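Local coordinates for minor capsid protein (Cafeteriavirus-dependent mavirus, PDB 6G42) that forms the pentons of the mavirus capsid as a minor capsid protein with a single jelly-roll, assembled as a pentamer, at residues Phe78-Asp83 with Gly153-Phe158; Glu127-Val132 with Thr147-Asn152. One frame throughout, in Å; residues are numbered along the deposited sequence.

Contact 1 of 2, residues Phe78-Asp83 with Gly153-Phe158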
ATOM      1  N   PHE C  78      35.418 -16.121  20.934  1.00100.20           N
ATOM      2  CA  PHE C  78      35.513 -17.562  21.154  1.00101.78           C
ATOM      3  C   PHE C  78      36.553 -18.132  20.197  1.00103.28           C
ATOM      4  O   PHE C  78      36.403 -18.021  18.978  1.00101.42           O
ATOM      5  CB  PHE C  78      34.149 -18.204  20.896  1.00102.89           C
ATOM      6  CG  PHE C  78      34.074 -19.665  21.246  1.00103.87           C
ATOM      7  CD1 PHE C  78      33.858 -20.068  22.558  1.00105.45           C
ATOM      8  CD2 PHE C  78      34.188 -20.641  20.259  1.00104.80           C
ATOM      9  CE1 PHE C  78      33.775 -21.416  22.881  1.00106.94           C
ATOM     10  CE2 PHE C  78      34.106 -21.990  20.575  1.00103.78           C
ATOM     11  CZ  PHE C  78      33.897 -22.379  21.888  1.00106.03           C
ATOM     12  N   ASN C  79      37.606 -18.724  20.754  1.00107.18           N
ATOM     13  CA  ASN C  79      38.670 -19.343  19.965  1.00110.48           C
ATOM     14  C   ASN C  79      38.244 -20.757  19.573  1.00113.53           C
ATOM     15  O   ASN C  79      37.703 -21.492  20.400  1.00114.92           O
ATOM     16  CB  ASN C  79      39.973 -19.385  20.774  1.00110.52           C
ATOM     17  CG  ASN C  79      41.208 -19.661  19.918  1.00109.52           C
ATOM     18  OD1 ASN C  79      41.148 -19.699  18.686  1.00105.70           O
ATOM     19  ND2 ASN C  79      42.344 -19.848  20.580  1.00110.43           N
ATOM     20  N   ARG C  80      38.485 -21.126  18.317  1.00115.27           N
ATOM     21  CA  ARG C  80      38.146 -22.467  17.821  1.00116.61           C
ATOM     22  C   ARG C  80      39.155 -23.518  18.266  1.00118.84           C
ATOM     23  O   ARG C  80      38.761 -24.581  18.751  1.00124.02           O
ATOM     24  CB  ARG C  80      38.049 -22.485  16.296  1.00117.09           C
ATOM     25  CG  ARG C  80      36.714 -22.014  15.746  1.00116.91           C
ATOM     26  CD  ARG C  80      36.825 -21.840  14.247  1.00116.39           C
ATOM     27  NE  ARG C  80      35.558 -21.912  13.529  1.00115.11           N
ATOM     28  CZ  ARG C  80      35.444 -21.828  12.202  1.00114.03           C
ATOM     29  NH1 ARG C  80      36.520 -21.664  11.434  1.00112.36           N
ATOM     30  NH2 ARG C  80      34.249 -21.908  11.631  1.00114.70           N
ATOM     31  N   SER C  81      40.444 -23.217  18.090  1.00117.76           N
ATOM     32  CA  SER C  81      41.534 -24.158  18.394  1.00114.61           C
ATOM     33  C   SER C  81      41.491 -24.665  19.841  1.00115.66           C
ATOM     34  O   SER C  81      41.401 -25.873  20.066  1.00115.35           O
ATOM     35  CB  SER C  81      42.900 -23.534  18.075  1.00111.64           C
ATOM     36  OG  SER C  81      42.980 -22.195  18.526  1.00112.40           O
ATOM     37  N   THR C  82      41.532 -23.745  20.805  1.00116.94           N
ATOM     38  CA  THR C  82      41.388 -24.104  22.230  1.00119.24           C
ATOM     39  C   THR C  82      39.938 -24.483  22.593  1.00120.55           C
ATOM     40  O   THR C  82      39.712 -25.234  23.547  1.00118.68           O
ATOM     41  CB  THR C  82      41.883 -22.985  23.181  1.00118.28           C
ATOM     42  OG1 THR C  82      41.094 -21.804  23.008  1.00121.04           O
ATOM     43  CG2 THR C  82      43.351 -22.656  22.928  1.00116.47           C
ATOM     44  N   ASP C  83      38.978 -23.950  21.829  1.00120.91           N
ATOM     45  CA  ASP C  83      37.536 -24.230  21.979  1.00118.09           C
ATOM     46  C   ASP C  83      36.987 -23.662  23.303  1.00116.52           C
ATOM     47  O   ASP C  83      36.182 -24.299  23.992  1.00114.25           O
ATOM     48  CB  ASP C  83      37.248 -25.739  21.824  1.00117.40           C
ATOM     49  CG  ASP C  83      35.845 -26.024  21.298  1.00114.41           C
ATOM     50  OD1 ASP C  83      35.471 -25.467  20.245  1.00111.17           O
ATOM     51  OD2 ASP C  83      35.122 -26.822  21.930  1.00112.79           O
ATOM     52  N   GLY C 153      40.088 -18.624  12.613  1.00109.05           N
ATOM     53  CA  GLY C 153      40.532 -18.654  14.008  1.00109.68           C
ATOM     54  C   GLY C 153      39.426 -18.542  15.044  1.00108.91           C
ATOM     55  O   GLY C 153      39.275 -19.419  15.895  1.00105.49           O
ATOM     56  N   HIS C 154      38.656 -17.459  14.964  1.00110.14           N
ATOM     57  CA  HIS C 154      37.746 -17.051  16.044  1.00108.98           C
ATOM     58  C   HIS C 154      36.307 -16.793  15.595  1.00106.74           C
ATOM     59  O   HIS C 154      36.005 -16.746  14.400  1.00108.83           O
ATOM     60  CB  HIS C 154      38.286 -15.781  16.715  1.00110.02           C
ATOM     61  CG  HIS C 154      39.726 -15.871  17.119  1.00111.73           C
ATOM     62  ND1 HIS C 154      40.763 -15.565  16.263  1.00111.41           N
ATOM     63  CD2 HIS C 154      40.300 -16.231  18.289  1.00112.86           C
ATOM     64  CE1 HIS C 154      41.914 -15.730  16.890  1.00110.45           C
ATOM     65  NE2 HIS C 154      41.661 -16.133  18.122  1.00112.70           N
ATOM     66  N   PHE C 155      35.434 -16.636  16.588  1.00101.50           N
ATOM     67  CA  PHE C 155      34.053 -16.187  16.401  1.00 98.61           C
ATOM     68  C   PHE C 155      33.796 -14.917  17.208  1.00 95.69           C
ATOM     69  O   PHE C 155      34.549 -14.590  18.126  1.00 98.94           O
ATOM     70  CB  PHE C 155      33.075 -17.250  16.901  1.00101.84           C
ATOM     71  CG  PHE C 155      32.810 -18.362  15.930  1.00104.38           C
ATOM     72  CD1 PHE C 155      32.341 -18.092  14.646  1.00106.22           C
ATOM     73  CD2 PHE C 155      32.973 -19.692  16.317  1.00104.49           C
ATOM     74  CE1 PHE C 155      32.075 -19.123  13.757  1.00106.68           C
ATOM     75  CE2 PHE C 155      32.704 -20.726  15.435  1.00104.36           C
ATOM     76  CZ  PHE C 155      32.255 -20.442  14.153  1.00106.69           C
ATOM     77  N   ILE C 156      32.716 -14.219  16.859  1.00 89.74           N
ATOM     78  CA  ILE C 156      32.162 -13.134  17.674  1.00 83.47           C
ATOM     79  C   ILE C 156      30.963 -13.699  18.436  1.00 80.95           C
ATOM     80  O   ILE C 156      30.137 -14.408  17.859  1.00 79.16           O
ATOM     81  CB  ILE C 156      31.711 -11.935  16.813  1.00 84.79           C
ATOM     82  CG1 ILE C 156      32.905 -11.330  16.064  1.00 85.17           C
ATOM     83  CG2 ILE C 156      31.048 -10.859  17.676  1.00 86.17           C
ATOM     84  CD1 ILE C 156      32.522 -10.423  14.910  1.00 83.69           C
ATOM     85  N   MET C 157      30.875 -13.366  19.725  1.00 80.89           N
ATOM     86  CA  MET C 157      29.793 -13.820  20.612  1.00 78.52           C
ATOM     87  C   MET C 157      28.851 -12.670  20.931  1.00 74.75           C
ATOM     88  O   MET C 157      29.305 -11.563  21.198  1.00 74.87           O
ATOM     89  CB  MET C 157      30.356 -14.328  21.939  1.00 81.63           C
ATOM     90  CG  MET C 157      31.219 -15.575  21.856  1.00 82.97           C
ATOM     91  SD  MET C 157      32.200 -15.795  23.353  1.00 85.95           S
ATOM     92  CE  MET C 157      30.937 -15.988  24.609  1.00 83.39           C
ATOM     93  N   PHE C 158      27.548 -12.946  20.902  1.00 72.32           N
ATOM     94  CA  PHE C 158      26.497 -12.008  21.315  1.00 70.70           C
ATOM     95  C   PHE C 158      25.751 -12.658  22.478  1.00 68.74           C
ATOM     96  O   PHE C 158      25.346 -13.820  22.384  1.00 68.69           O
ATOM     97  CB  PHE C 158      25.483 -11.802  20.174  1.00 71.71           C
ATOM     98  CG  PHE C 158      25.876 -10.772  19.131  1.00 72.25           C
ATOM     99  CD1 PHE C 158      27.206 -10.482  18.821  1.00 71.32           C
ATOM    100  CD2 PHE C 158      24.879 -10.125  18.407  1.00 73.98           C
ATOM    101  CE1 PHE C 158      27.526  -9.548  17.845  1.00 71.33           C
ATOM    102  CE2 PHE C 158      25.196  -9.192  17.429  1.00 75.27           C
ATOM    103  CZ  PHE C 158      26.523  -8.904  17.148  1.00 72.45           C
TER
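F78 and F155 face each other as an antiparallel hydrogen-bonded pair. The F155 N-H reaches F78 O at 2.9 Å in the carbonyl plane, while the return bond from F78 N to F155 O is weak at 3.3 Å. One residue on, N79 pairs with H154 without hydrogen bonds, and past the end of strand 74-79 R80 N still donates to G153 O at 3.1 Å, nearly straight on to the carbonyl.

Apolar contacts lie on the face that carries F78 and F155. F78 CD2 comes within 4.2 Å of F155 CD2, approaching the F155 ring at its edge, and F78 CB meets M157 SD at 4.0 Å. I85 and L180, from the flanking strands, add to this cluster.

The exposed R80 reaches the CZ end of the F155 ring: its chain runs extended from CG to NE, and R80 NH2 lies 3.5 Å from F155 CZ with the two planes almost perpendicular (85°). On the other face, N79 packs its side chain beside the H154 imidazole.

This is the regular antiparallel pairing of two inner strands in a five-stranded sheet ordered 84-90, 74-79, 154-158, 179-181, 171-173.

Contact 2 of 2, residues Glu127-Val132 with Thr147-Asn152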
ATOM      1  N   GLU C 127      46.218  -6.539  15.023  1.00110.53           N
ATOM      2  CA  GLU C 127      45.463  -5.347  14.605  1.00114.17           C
ATOM      3  C   GLU C 127      44.744  -5.461  13.253  1.00114.81           C
ATOM      4  O   GLU C 127      43.644  -4.932  13.097  1.00113.62           O
ATOM      5  CB  GLU C 127      46.374  -4.118  14.621  1.00116.08           C
ATOM      6  CG  GLU C 127      46.838  -3.744  16.025  1.00119.67           C
ATOM      7  CD  GLU C 127      47.762  -2.540  16.067  1.00122.56           C
ATOM      8  OE1 GLU C 127      47.751  -1.728  15.119  1.00128.55           O
ATOM      9  OE2 GLU C 127      48.502  -2.403  17.065  1.00118.54           O
ATOM     10  N   GLU C 128      45.354  -6.158  12.297  1.00115.14           N
ATOM     11  CA  GLU C 128      44.768  -6.329  10.955  1.00115.77           C
ATOM     12  C   GLU C 128      43.502  -7.201  10.910  1.00115.01           C
ATOM     13  O   GLU C 128      42.689  -7.062   9.992  1.00111.86           O
ATOM     14  CB  GLU C 128      45.807  -6.909   9.992  1.00115.15           C
ATOM     15  CG  GLU C 128      46.925  -5.941   9.641  1.00115.09           C
ATOM     16  CD  GLU C 128      47.975  -6.537   8.718  1.00115.47           C
ATOM     17  OE1 GLU C 128      47.922  -7.749   8.426  1.00117.12           O
ATOM     18  OE2 GLU C 128      48.866  -5.783   8.281  1.00112.58           O
ATOM     19  N   ASP C 129      43.352  -8.096  11.886  1.00113.09           N
ATOM     20  CA  ASP C 129      42.228  -9.045  11.938  1.00108.95           C
ATOM     21  C   ASP C 129      41.127  -8.673  12.943  1.00104.09           C
ATOM     22  O   ASP C 129      40.214  -9.468  13.180  1.00100.09           O
ATOM     23  CB  ASP C 129      42.762 -10.453  12.243  1.00109.74           C
ATOM     24  CG  ASP C 129      43.725 -10.965  11.176  1.00109.72           C
ATOM     25  OD1 ASP C 129      43.872 -10.317  10.115  1.00110.19           O
ATOM     26  OD2 ASP C 129      44.338 -12.029  11.401  1.00109.75           O
ATOM     27  N   ILE C 130      41.202  -7.471  13.518  1.00102.36           N
ATOM     28  CA  ILE C 130      40.174  -6.982  14.448  1.00 98.34           C
ATOM     29  C   ILE C 130      38.884  -6.721  13.654  1.00 94.03           C
ATOM     30  O   ILE C 130      38.919  -6.000  12.654  1.00 92.49           O
ATOM     31  CB  ILE C 130      40.632  -5.705  15.209  1.00 96.34           C
ATOM     32  CG1 ILE C 130      41.841  -6.039  16.104  1.00 95.91           C
ATOM     33  CG2 ILE C 130      39.484  -5.116  16.033  1.00 94.75           C
ATOM     34  CD1 ILE C 130      42.400  -4.889  16.921  1.00 95.81           C
ATOM     35  N   PRO C 131      37.749  -7.320  14.085  1.00 89.86           N
ATOM     36  CA  PRO C 131      36.483  -7.132  13.361  1.00 89.72           C
ATOM     37  C   PRO C 131      35.851  -5.748  13.572  1.00 86.31           C
ATOM     38  O   PRO C 131      36.005  -5.153  14.644  1.00 86.29           O
ATOM     39  CB  PRO C 131      35.587  -8.243  13.926  1.00 89.11           C
ATOM     40  CG  PRO C 131      36.125  -8.521  15.280  1.00 88.54           C
ATOM     41  CD  PRO C 131      37.600  -8.254  15.217  1.00 88.61           C
ATOM     42  N   VAL C 132      35.152  -5.258  12.546  1.00 82.99           N
ATOM     43  CA  VAL C 132      34.480  -3.947  12.583  1.00 81.78           C
ATOM     44  C   VAL C 132      32.953  -4.108  12.551  1.00 80.09           C
ATOM     45  O   VAL C 132      32.386  -4.529  11.537  1.00 83.14           O
ATOM     46  CB  VAL C 132      34.916  -3.040  11.406  1.00 81.03           C
ATOM     47  CG1 VAL C 132      34.244  -1.671  11.489  1.00 79.46           C
ATOM     48  CG2 VAL C 132      36.429  -2.879  11.387  1.00 81.89           C
ATOM     49  N   THR C 147      38.235 -10.331   8.232  1.00104.78           N
ATOM     50  CA  THR C 147      39.222 -10.983   7.357  1.00105.12           C
ATOM     51  C   THR C 147      39.038 -12.498   7.403  1.00105.53           C
ATOM     52  O   THR C 147      38.411 -13.031   8.326  1.00104.28           O
ATOM     53  CB  THR C 147      40.673 -10.663   7.765  1.00105.27           C
ATOM     54  OG1 THR C 147      40.919 -11.132   9.098  1.00107.00           O
ATOM     55  CG2 THR C 147      40.945  -9.160   7.688  1.00105.14           C
ATOM     56  N   GLU C 148      39.596 -13.178   6.405  1.00105.45           N
ATOM     57  CA  GLU C 148      39.483 -14.640   6.288  1.00105.90           C
ATOM     58  C   GLU C 148      40.217 -15.381   7.413  1.00106.20           C
ATOM     59  O   GLU C 148      39.746 -16.419   7.887  1.00104.59           O
ATOM     60  CB  GLU C 148      39.988 -15.117   4.919  1.00106.65           C
ATOM     61  CG  GLU C 148      39.909 -16.632   4.716  1.00107.57           C
ATOM     62  CD  GLU C 148      39.839 -17.065   3.256  1.00108.12           C
ATOM     63  OE1 GLU C 148      40.209 -16.281   2.354  1.00108.77           O
ATOM     64  OE2 GLU C 148      39.412 -18.210   3.010  1.00108.55           O
ATOM     65  N   ASN C 149      41.362 -14.846   7.827  1.00108.33           N
ATOM     66  CA  ASN C 149      42.157 -15.419   8.918  1.00109.73           C
ATOM     67  C   ASN C 149      41.427 -15.379  10.276  1.00110.28           C
ATOM     68  O   ASN C 149      41.570 -16.305  11.084  1.00110.85           O
ATOM     69  CB  ASN C 149      43.513 -14.700   9.005  1.00110.04           C
ATOM     70  CG  ASN C 149      44.472 -15.350   9.991  1.00109.05           C
ATOM     71  OD1 ASN C 149      44.445 -16.563  10.201  1.00106.32           O
ATOM     72  ND2 ASN C 149      45.336 -14.540  10.594  1.00108.75           N
ATOM     73  N   PHE C 150      40.655 -14.315  10.517  1.00107.96           N
ATOM     74  CA  PHE C 150      39.831 -14.194  11.729  1.00104.13           C
ATOM     75  C   PHE C 150      38.731 -15.255  11.773  1.00102.99           C
ATOM     76  O   PHE C 150      38.514 -15.881  12.811  1.00100.96           O
ATOM     77  CB  PHE C 150      39.202 -12.794  11.838  1.00104.27           C
ATOM     78  CG  PHE C 150      38.354 -12.604  13.075  1.00106.49           C
ATOM     79  CD1 PHE C 150      37.000 -12.933  13.071  1.00107.90           C
ATOM     80  CD2 PHE C 150      38.908 -12.109  14.248  1.00106.35           C
ATOM     81  CE1 PHE C 150      36.222 -12.773  14.211  1.00106.85           C
ATOM     82  CE2 PHE C 150      38.131 -11.943  15.390  1.00105.23           C
ATOM     83  CZ  PHE C 150      36.787 -12.276  15.371  1.00105.87           C
ATOM     84  N   ARG C 151      38.035 -15.433  10.653  1.00104.67           N
ATOM     85  CA  ARG C 151      36.928 -16.398  10.547  1.00106.68           C
ATOM     86  C   ARG C 151      37.360 -17.853  10.750  1.00105.95           C
ATOM     87  O   ARG C 151      36.598 -18.652  11.299  1.00103.25           O
ATOM     88  CB  ARG C 151      36.227 -16.254   9.195  1.00109.07           C
ATOM     89  CG  ARG C 151      35.303 -15.050   9.098  1.00109.26           C
ATOM     90  CD  ARG C 151      34.824 -14.843   7.669  1.00108.10           C
ATOM     91  NE  ARG C 151      35.705 -13.960   6.899  1.00107.22           N
ATOM     92  CZ  ARG C 151      35.782 -13.910   5.565  1.00107.35           C
ATOM     93  NH1 ARG C 151      35.046 -14.709   4.797  1.00107.12           N
ATOM     94  NH2 ARG C 151      36.620 -13.055   4.986  1.00108.66           N
ATOM     95  N   ASN C 152      38.566 -18.187  10.289  1.00107.77           N
ATOM     96  CA  ASN C 152      39.166 -19.504  10.539  1.00109.18           C
ATOM     97  C   ASN C 152      39.542 -19.680  12.012  1.00108.20           C
ATOM     98  O   ASN C 152      39.335 -20.751  12.584  1.00102.57           O
ATOM     99  CB  ASN C 152      40.404 -19.722   9.656  1.00110.01           C
ATOM    100  CG  ASN C 152      40.057 -19.872   8.179  1.00110.54           C
ATOM    101  OD1 ASN C 152      39.150 -20.624   7.817  1.00110.35           O
ATOM    102  ND2 ASN C 152      40.782 -19.163   7.318  1.00108.63           N
TER
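D129 holds its CG anti to its own carbonyl carbon (chi1 -61°), which brings the carboxylate up to the first turn of helix 148-153, and N149 answers with CG anti to its backbone N (chi1 -173°), which places ND2 beside D129 OD2. The two carboxylate oxygens then take separate partners. D129 OD2 receives N149 ND2 at 2.8 Å, but the bond is weak because the N-H is badly aimed, with an angle of 129°, and the amide plane stands nearly perpendicular to the carboxylate. D129 OD1 accepts a weak bond from T147 OG1 at 3.2 Å.

T147 is the N-cap of the helix, and the same OG1 accepts a long, weak capping bond from F150 N at 3.5 Å. The hydroxyl thus donates a hydrogen bond to D129 OD1 and accepts one from F150 N, so it links the helix start to the loop. A carboxylate at the N-terminal end of a helix would probably also be favoured by the helix dipole.

Next to the polar group, F150 packs against the loop. D129 O lies near its CD2, obliquely to the ring. P131 also meets the ring, crossing the F150 side chain at about a right angle, with P131 CB over one ring face and P131 CD 3.7 Å from F150 CE2. T147 CG2 rests against E128 O.

The loop 127-132 bridges helix 106-120, where L117 touches P131, and the start of helix 148-153; I156 of strand 154-158 lies against both P131 and F150, and V132 opens strand 132-136, pairing with T145 through backbone bonds.

Contact 2 falls between the two segments of contact 1 in the sequence, and the centres of the two are about 12 Å apart. Helix 148-153 runs straight into strand 154-158, so the helix that packs against the 127-132 loop delivers the strand that pairs with 74-79. Two further connections join them. R80 NH1 makes a probable hydrogen bond to N152 O at 3.2 Å, tying the end of the first pairing to the last turn of the helix. I156, which takes no part in the pairing with 78-83, carries its CD1 to 3.9 Å from P131 CB and its CG1 to 4.1 Å from F150 CZ. Both contacts lie far from the chain centre, their own centres at about 35 and 34 Å from it.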